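Local coordinates for dihydrodipicolinate synthase family protein (Sinorhizobium meliloti, PDB 4DNH), which is of unknown function but folds as a TIM barrel and is probably related to the dihydrodipicolinate synthase family, at residues A[299-302]-A[303-307]; A[65-68]-A[69-72]; A[175-178]-A[179-183]. All blocks are in the same frame, centred on the assembly; numbering follows the deposited sequence.

Contact 1 of 3, residues A[299-302]-A[303-307]; sequences GEFF and ELLEP
Leu305 lies one helical turn after Phe301 and brings a single methyl to its ring: Leu305 CD2 is 3.4 Å from Phe301 CZ, with CE1 almost as near. The methyl comes in obliquely at the far end of the ring. Phe301 holds its CG anti to the backbone N (chi1 174°), which lets a ring whose CB bond leads away from residues 303-307 reach the leucine. A second aromatic contact joins sequence neighbours: Phe301 CD2 stands over the centre of the Phe302 ring, 3.9 Å above its plane.

Glu306, traced outward, runs along Phe302. Its CB is 3.2 Å from Phe302 O, the same carbonyl that accepts the Glu306 N-H at 2.8 Å from N to O. CG stays beside that oxygen, and CD lies 4.0 Å from Phe302 CB. At the tip OE2 meets the ring, 3.5 Å from Phe302 CD1, with the carboxylate plane turned 36° from the ring plane.

These contacts belong to helix 298-305, which comes after helix 283-294 in the segment beyond the eighth strand of the TIM barrel, 273-276. Phe301 is buried against Ala289 and Leu293 of helix 283-294 and against Ala265 of helix 260-265, while Leu305 touches Tyr260. Shortening Phe301 to an alanine would probably leave Leu305 CD2 and the Phe302 ring face without their partner and open a gap towards helix 283-294.

On another side of the helix, the carboxylates of Glu300 and Glu303 approach only to 5.4 Å between Glu300 OE2 and Glu303 OE1, a spacing likely to be mildly unfavourable. Glu300 OE1 makes a salt bridge with Arg297, which would probably offset part of that repulsion.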
loop_
_atom_site.group_PDB
_atom_site.type_symbol
_atom_site.label_atom_id
_atom_site.label_comp_id
_atom_site.label_asym_id
_atom_site.label_seq_id
_atom_site.Cartn_x
_atom_site.Cartn_y
_atom_site.Cartn_z
ATOM N N GLY A 299 -1.246 15.740 20.112
ATOM C CA GLY A 299 -2.547 15.374 20.663
ATOM C C GLY A 299 -3.608 15.187 19.595
ATOM O O GLY A 299 -4.320 14.180 19.593
ATOM N N GLU A 300 -3.716 16.143 18.675
ATOM C CA GLU A 300 -4.718 16.041 17.609
ATOM C C GLU A 300 -4.391 14.939 16.581
ATOM O O GLU A 300 -5.296 14.266 16.079
ATOM C CB GLU A 300 -4.970 17.388 16.935
ATOM C CG GLU A 300 -6.414 17.558 16.476
ATOM C CD GLU A 300 -6.611 18.689 15.470
ATOM O OE1 GLU A 300 -5.895 19.712 15.553
ATOM O OE2 GLU A 300 -7.504 18.555 14.598
ATOM N N PHE A 301 -3.104 14.753 16.293
ATOM C CA PHE A 301 -2.635 13.622 15.504
ATOM C C PHE A 301 -3.284 12.307 15.951
ATOM O O PHE A 301 -3.922 11.617 15.133
ATOM C CB PHE A 301 -1.114 13.524 15.602
ATOM C CG PHE A 301 -0.525 12.298 14.942
ATOM C CD1 PHE A 301 -0.266 12.282 13.576
ATOM C CD2 PHE A 301 -0.192 11.169 15.701
ATOM C CE1 PHE A 301 0.303 11.167 12.976
ATOM C CE2 PHE A 301 0.370 10.047 15.106
ATOM C CZ PHE A 301 0.620 10.046 13.745
ATOM N N PHE A 302 -3.129 11.972 17.238
ATOM C CA PHE A 302 -3.684 10.737 17.797
ATOM C C PHE A 302 -5.213 10.746 17.837
ATOM O O PHE A 302 -5.835 9.725 17.552
ATOM C CB PHE A 302 -3.122 10.444 19.197
ATOM C CG PHE A 302 -1.689 9.967 19.201
ATOM C CD1 PHE A 302 -1.347 8.726 18.669
ATOM C CD2 PHE A 302 -0.681 10.755 19.762
ATOM C CE1 PHE A 302 -0.035 8.284 18.669
ATOM C CE2 PHE A 302 0.643 10.319 19.771
ATOM C CZ PHE A 302 0.962 9.080 19.222
ATOM N N GLU A 303 -5.808 11.889 18.181
ATOM C CA GLU A 303 -7.266 12.041 18.179
ATOM C C GLU A 303 -7.862 11.686 16.819
ATOM O O GLU A 303 -8.935 11.093 16.751
ATOM C CB GLU A 303 -7.669 13.478 18.524
ATOM C CG GLU A 303 -7.749 13.793 20.011
ATOM C CD GLU A 303 -7.953 15.281 20.292
ATOM O OE1 GLU A 303 -8.264 16.038 19.339
ATOM O OE2 GLU A 303 -7.801 15.698 21.466
ATOM N N LEU A 304 -7.168 12.081 15.751
ATOM C CA LEU A 304 -7.591 11.804 14.388
ATOM C C LEU A 304 -7.266 10.362 13.946
ATOM O O LEU A 304 -8.101 9.689 13.321
ATOM C CB LEU A 304 -6.954 12.815 13.422
ATOM C CG LEU A 304 -7.430 14.288 13.420
ATOM C CD1 LEU A 304 -6.444 15.178 12.687
ATOM C CD2 LEU A 304 -8.819 14.473 12.816
ATOM N N LEU A 305 -6.071 9.878 14.289
ATOM C CA LEU A 305 -5.593 8.622 13.730
ATOM C C LEU A 305 -5.983 7.392 14.537
ATOM O O LEU A 305 -6.402 6.385 13.955
ATOM C CB LEU A 305 -4.090 8.681 13.505
ATOM C CG LEU A 305 -3.497 8.315 12.140
ATOM C CD1 LEU A 305 -4.329 8.757 10.935
ATOM C CD2 LEU A 305 -2.085 8.864 12.028
ATOM N N GLU A 306 -5.884 7.461 15.864
ATOM C CA GLU A 306 -6.241 6.303 16.710
ATOM C C GLU A 306 -7.597 5.657 16.387
ATOM O O GLU A 306 -7.713 4.452 16.468
ATOM C CB GLU A 306 -6.137 6.611 18.218
ATOM C CG GLU A 306 -4.786 6.254 18.838
ATOM C CD GLU A 306 -4.552 6.897 20.206
ATOM O OE1 GLU A 306 -5.490 7.510 20.760
ATOM O OE2 GLU A 306 -3.419 6.797 20.736
ATOM N N PRO A 307 -8.625 6.450 16.028
ATOM C CA PRO A 307 -9.900 5.815 15.627
ATOM C C PRO A 307 -9.860 5.000 14.304
ATOM O O PRO A 307 -10.665 4.084 14.092
ATOM C CB PRO A 307 -10.849 7.020 15.506
ATOM C CG PRO A 307 -10.263 8.046 16.438
ATOM C CD PRO A 307 -8.789 7.910 16.190
#

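Contact 2 of 3, residues A[65-68]-A[69-72]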
loop_
_atom_site.group_PDB
_atom_site.type_symbol
_atom_site.label_atom_id
_atom_site.label_comp_id
_atom_site.label_asym_id
_atom_site.label_seq_id
_atom_site.Cartn_x
_atom_site.Cartn_y
_atom_site.Cartn_z
ATOM N N LEU A 65 -6.723 6.938 -12.320
ATOM C CA LEU A 65 -5.924 8.165 -12.238
ATOM C C LEU A 65 -6.592 9.257 -11.412
ATOM O O LEU A 65 -5.908 9.991 -10.706
ATOM C CB LEU A 65 -5.526 8.681 -13.613
ATOM C CG LEU A 65 -4.847 7.696 -14.562
ATOM C CD1 LEU A 65 -4.828 8.253 -15.991
ATOM C CD2 LEU A 65 -3.447 7.347 -14.072
ATOM N N ALA A 66 -7.915 9.357 -11.469
ATOM C CA ALA A 66 -8.627 10.310 -10.608
ATOM C C ALA A 66 -8.264 10.098 -9.143
ATOM O O ALA A 66 -8.188 11.048 -8.375
ATOM C CB ALA A 66 -10.127 10.231 -10.799
ATOM N N PHE A 67 -8.012 8.854 -8.758
ATOM C CA PHE A 67 -7.645 8.584 -7.367
ATOM C C PHE A 67 -6.211 9.017 -7.004
ATOM O O PHE A 67 -5.971 9.463 -5.898
ATOM C CB PHE A 67 -7.903 7.122 -7.011
ATOM C CG PHE A 67 -7.701 6.824 -5.572
ATOM C CD1 PHE A 67 -8.669 7.184 -4.632
ATOM C CD2 PHE A 67 -6.535 6.188 -5.139
ATOM C CE1 PHE A 67 -8.484 6.918 -3.284
ATOM C CE2 PHE A 67 -6.350 5.922 -3.796
ATOM C CZ PHE A 67 -7.324 6.290 -2.867
ATOM N N ARG A 68 -5.261 8.880 -7.920
ATOM C CA ARG A 68 -3.964 9.530 -7.739
ATOM C C ARG A 68 -4.078 11.049 -7.500
ATOM O O ARG A 68 -3.385 11.595 -6.634
ATOM C CB ARG A 68 -3.051 9.238 -8.920
ATOM C CG ARG A 68 -2.398 7.866 -8.859
ATOM C CD ARG A 68 -3.256 6.791 -9.503
ATOM N NE ARG A 68 -2.798 5.449 -9.125
ATOM C CZ ARG A 68 -3.572 4.464 -8.665
ATOM N NH1 ARG A 68 -4.890 4.649 -8.532
ATOM N NH2 ARG A 68 -3.016 3.288 -8.335
ATOM N N HIS A 69 -4.957 11.728 -8.238
ATOM C CA HIS A 69 -5.139 13.178 -8.056
ATOM C C HIS A 69 -5.719 13.518 -6.714
ATOM O O HIS A 69 -5.312 14.515 -6.082
ATOM C CB HIS A 69 -5.972 13.804 -9.181
ATOM C CG HIS A 69 -5.253 13.869 -10.506
ATOM N ND1 HIS A 69 -4.324 14.810 -10.786
ATOM C CD2 HIS A 69 -5.349 13.063 -11.641
ATOM C CE1 HIS A 69 -3.855 14.622 -12.037
ATOM N NE2 HIS A 69 -4.482 13.550 -12.560
ATOM N N ARG A 70 -6.657 12.695 -6.256
ATOM C CA ARG A 70 -7.207 12.816 -4.905
ATOM C C ARG A 70 -6.090 12.744 -3.865
ATOM O O ARG A 70 -6.080 13.529 -2.896
ATOM C CB ARG A 70 -8.241 11.714 -4.639
ATOM C CG ARG A 70 -9.055 11.866 -3.363
ATOM C CD ARG A 70 -9.971 10.659 -3.205
ATOM N NE ARG A 70 -10.359 10.332 -1.825
ATOM C CZ ARG A 70 -11.324 10.953 -1.143
ATOM N NH1 ARG A 70 -11.997 11.971 -1.701
ATOM N NH2 ARG A 70 -11.607 10.568 0.103
ATOM N N LEU A 71 -5.146 11.821 -4.068
ATOM C CA LEU A 71 -4.041 11.659 -3.112
ATOM C C LEU A 71 -3.108 12.852 -3.176
ATOM O O LEU A 71 -2.753 13.417 -2.150
ATOM C CB LEU A 71 -3.261 10.343 -3.295
ATOM C CG LEU A 71 -3.953 9.011 -2.996
ATOM C CD1 LEU A 71 -3.028 7.851 -3.361
ATOM C CD2 LEU A 71 -4.403 8.890 -1.550
ATOM N N TRP A 72 -2.713 13.240 -4.381
ATOM C CA TRP A 72 -1.887 14.441 -4.529
ATOM C C TRP A 72 -2.520 15.663 -3.934
ATOM O O TRP A 72 -1.817 16.439 -3.294
ATOM C CB TRP A 72 -1.472 14.656 -5.963
ATOM C CG TRP A 72 -0.537 13.580 -6.452
ATOM C CD1 TRP A 72 0.497 12.970 -5.744
ATOM C CD2 TRP A 72 -0.509 12.953 -7.783
ATOM N NE1 TRP A 72 1.140 12.041 -6.521
ATOM C CE2 TRP A 72 0.590 11.976 -7.753
ATOM C CE3 TRP A 72 -1.257 13.096 -8.958
ATOM C CZ2 TRP A 72 0.910 11.193 -8.858
ATOM C CZ3 TRP A 72 -0.927 12.295 -10.063
ATOM C CH2 TRP A 72 0.130 11.366 -10.009
#
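Arg68 and Trp72 form an i to i+4 CH-pi contact on helix 61-73, the crossover helix of the first beta-alpha-beta unit of the barrel. Arg68 CB sits 4.1 Å from the centroid of the six-membered indole ring, 19° off the ring normal, and so lies over the face. Arg68 O also stands above a face of the indole, displaced towards the rim, while accepting a nearly straight hydrogen bond from Trp72 N (2.9 Å, 175° at the hydrogen).

The aliphatic base of the arginine does the touching here; its charged end goes elsewhere. A bend at chi2 (88°) turns the chain after CG, and the guanidinium forms a salt bridge through NE with Glu80 and hydrogen bonds through NH1 with the carbonyl oxygens of Thr64 and His42.

His69 borders the same tryptophan: its ND1 lies in the indole plane at the edge, and Trp72 CZ3 lies 4.2 Å above the imidazole plane. His69 CD2 rests 3.3 Å from Leu65 O. Glu106 and Arg110 bind NE2 and ND1 of His69 respectively, which should fix the rotation of the ring.

On another flank Phe67 is held from two sides. Arg70 CD reaches the CD1-CE1 side of the ring, 4.0 Å from Phe67 CD1, with the Arg70 chain extended to NE; Leu71 CD1 comes 3.9 Å from Phe67 CE2.

Leu71 lies between two surroundings, touching both Val78 of strand 77-80 and Ala283 of helix 283-294. Arg68 and Trp72 join it on Val78, Trp72 NE1 bonds the carbonyl of Leu114 just before strand 115-119, and Leu65 and Trp72 touch helix 93-108, whereas Arg70 reaches Pro284 of helix 283-294.

Contact 3 of 3, residues A[175-178]-A[179-183]; sequences YDRV and LSQVK
Ser180 OG faces two main-chain carbonyls of the preceding turn, 3.0 Å from Asp176 O and 3.1 Å from Arg177 O. Its chi1 of 69° sets OG between the backbone N and the carbonyl carbon, folded back over the helix. One hydroxyl proton cannot serve both oxygens fully, and which of them takes it is not settled. The Ser180 N-H is itself bonded to Asp176 O.

Leu179 also lies back against the preceding turn, but with its CG anti to the carbonyl carbon: CB is 3.1 Å from Tyr175 O, and CD1 touches the tyrosine CB loosely at 4.4 Å. Arg177 and Gln181 run side by side in the same direction, with Gln181 NE2 3.7 Å from Arg177 CG and the guanidinium and amide planes 20° apart. On the inner side Val182 CG2 comes close to Val178 O.

Around Gln181 the backbone pattern changes. Its N-H bonds Val178 O, three residues back, at 3.1 Å and 141°, and makes a weak bond to Arg177 O.

Further out, Val178 packs on Leu136 and Ile143 of helix 132-148 and on Leu155 of strand 153-155, and Leu179 packs on Val218 of helix 208-221. Tyr175 OH is tied to Tyr202 OH, and its ring meets Trp203. Lys225 NZ bonds the carbonyl oxygens of Leu179 and Val182, gathering late carbonyls whose partial charge would probably favour an ammonium there.

Helix 168-181 lies in the chain between strands 153-155 and 186-191 and packs between helices 132-148 and 208-221, as expected of an outer helix in a (beta/alpha)8 barrel.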
loop_
_atom_site.group_PDB
_atom_site.type_symbol
_atom_site.label_atom_id
_atom_site.label_comp_id
_atom_site.label_asym_id
_atom_site.label_seq_id
_atom_site.Cartn_x
_atom_site.Cartn_y
_atom_site.Cartn_z
ATOM N N TYR A 175 21.354 -7.425 -5.268
ATOM C CA TYR A 175 21.198 -6.030 -4.846
ATOM C C TYR A 175 22.481 -5.189 -5.020
ATOM O O TYR A 175 22.427 -3.961 -5.063
ATOM C CB TYR A 175 20.658 -5.962 -3.417
ATOM C CG TYR A 175 19.188 -6.314 -3.332
ATOM C CD1 TYR A 175 18.771 -7.639 -3.322
ATOM C CD2 TYR A 175 18.215 -5.318 -3.266
ATOM C CE1 TYR A 175 17.429 -7.965 -3.243
ATOM C CE2 TYR A 175 16.871 -5.633 -3.188
ATOM C CZ TYR A 175 16.480 -6.957 -3.178
ATOM O OH TYR A 175 15.139 -7.290 -3.099
ATOM N N ASP A 176 23.627 -5.854 -5.134
ATOM C CA ASP A 176 24.876 -5.160 -5.423
ATOM C C ASP A 176 24.885 -4.657 -6.876
ATOM O O ASP A 176 25.212 -3.492 -7.124
ATOM C CB ASP A 176 26.095 -6.043 -5.091
ATOM C CG ASP A 176 27.419 -5.442 -5.563
ATOM O OD1 ASP A 176 27.702 -4.246 -5.295
ATOM O OD2 ASP A 176 28.196 -6.188 -6.200
ATOM N N ARG A 177 24.511 -5.512 -7.828
ATOM C CA ARG A 177 24.473 -5.078 -9.218
ATOM C C ARG A 177 23.325 -4.102 -9.460
ATOM O O ARG A 177 23.532 -3.014 -9.993
ATOM C CB ARG A 177 24.433 -6.251 -10.205
ATOM C CG ARG A 177 24.836 -5.834 -11.625
ATOM C CD ARG A 177 25.540 -6.942 -12.397
ATOM N NE ARG A 177 26.805 -7.330 -11.772
ATOM C CZ ARG A 177 27.499 -8.430 -12.069
ATOM N NH1 ARG A 177 27.058 -9.277 -12.993
ATOM N NH2 ARG A 177 28.642 -8.688 -11.437
ATOM N N VAL A 178 22.127 -4.490 -9.041
ATOM C CA VAL A 178 20.944 -3.654 -9.191
ATOM C C VAL A 178 21.182 -2.231 -8.666
ATOM O O VAL A 178 21.013 -1.263 -9.419
ATOM C CB VAL A 178 19.692 -4.299 -8.544
ATOM C CG1 VAL A 178 18.525 -3.321 -8.522
ATOM C CG2 VAL A 178 19.291 -5.565 -9.291
ATOM N N LEU A 179 21.610 -2.107 -7.409
ATOM C CA LEU A 179 21.742 -0.792 -6.773
ATOM C C LEU A 179 22.885 0.066 -7.295
ATOM O O LEU A 179 22.789 1.288 -7.278
ATOM C CB LEU A 179 21.836 -0.904 -5.253
ATOM C CG LEU A 179 20.547 -1.219 -4.497
ATOM C CD1 LEU A 179 20.860 -1.556 -3.044
ATOM C CD2 LEU A 179 19.556 -0.062 -4.591
ATOM N N SER A 180 23.967 -0.562 -7.749
ATOM C CA SER A 180 25.054 0.198 -8.361
ATOM C C SER A 180 24.663 0.687 -9.754
ATOM O O SER A 180 25.309 1.580 -10.300
ATOM C CB SER A 180 26.349 -0.618 -8.415
ATOM O OG SER A 180 26.233 -1.685 -9.336
ATOM N N GLN A 181 23.597 0.115 -10.315
ATOM C CA GLN A 181 23.149 0.484 -11.655
ATOM C C GLN A 181 21.871 1.331 -11.727
ATOM O O GLN A 181 21.477 1.767 -12.812
ATOM C CB GLN A 181 23.031 -0.751 -12.539
ATOM C CG GLN A 181 24.359 -1.169 -13.139
ATOM C CD GLN A 181 24.193 -2.110 -14.312
ATOM O OE1 GLN A 181 23.435 -1.831 -15.246
ATOM N NE2 GLN A 181 24.904 -3.235 -14.273
ATOM N N VAL A 182 21.221 1.573 -10.590
ATOM C CA VAL A 182 20.066 2.479 -10.568
ATOM C C VAL A 182 20.601 3.882 -10.819
ATOM O O VAL A 182 21.775 4.145 -10.580
ATOM C CB VAL A 182 19.297 2.454 -9.225
ATOM C CG1 VAL A 182 17.882 2.986 -9.405
ATOM C CG2 VAL A 182 19.206 1.050 -8.679
ATOM N N LYS A 183 19.752 4.779 -11.311
ATOM C CA LYS A 183 20.205 6.133 -11.591
ATOM C C LYS A 183 19.911 7.092 -10.441
ATOM O O LYS A 183 20.580 8.093 -10.297
ATOM C CB LYS A 183 19.622 6.638 -12.913
ATOM C CG LYS A 183 20.699 7.113 -13.881
ATOM C CD LYS A 183 20.502 6.543 -15.284
ATOM C CE LYS A 183 19.412 7.281 -16.056
ATOM N NZ LYS A 183 19.091 6.629 -17.354
#

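All three contacts are short-range, each within, or running just past, one helix, and occur in the chain order 2, 3, 1. None touches another. Contacts 1 and 2 are the nearest pair, with centres about 24 Å and nearest atoms about 12 Å apart; helix 283-294 bridges them, receiving Arg70 and Leu71 near its start and Phe301 further along. Contact 3 is remote from both, its centre about 31 Å from that of contact 2 and about 40 Å from that of contact 1. The centre of contact 2 lies about 14 Å from the chain centre, those of contacts 1 and 3 about 21 and 24 Å. No active site has been assigned.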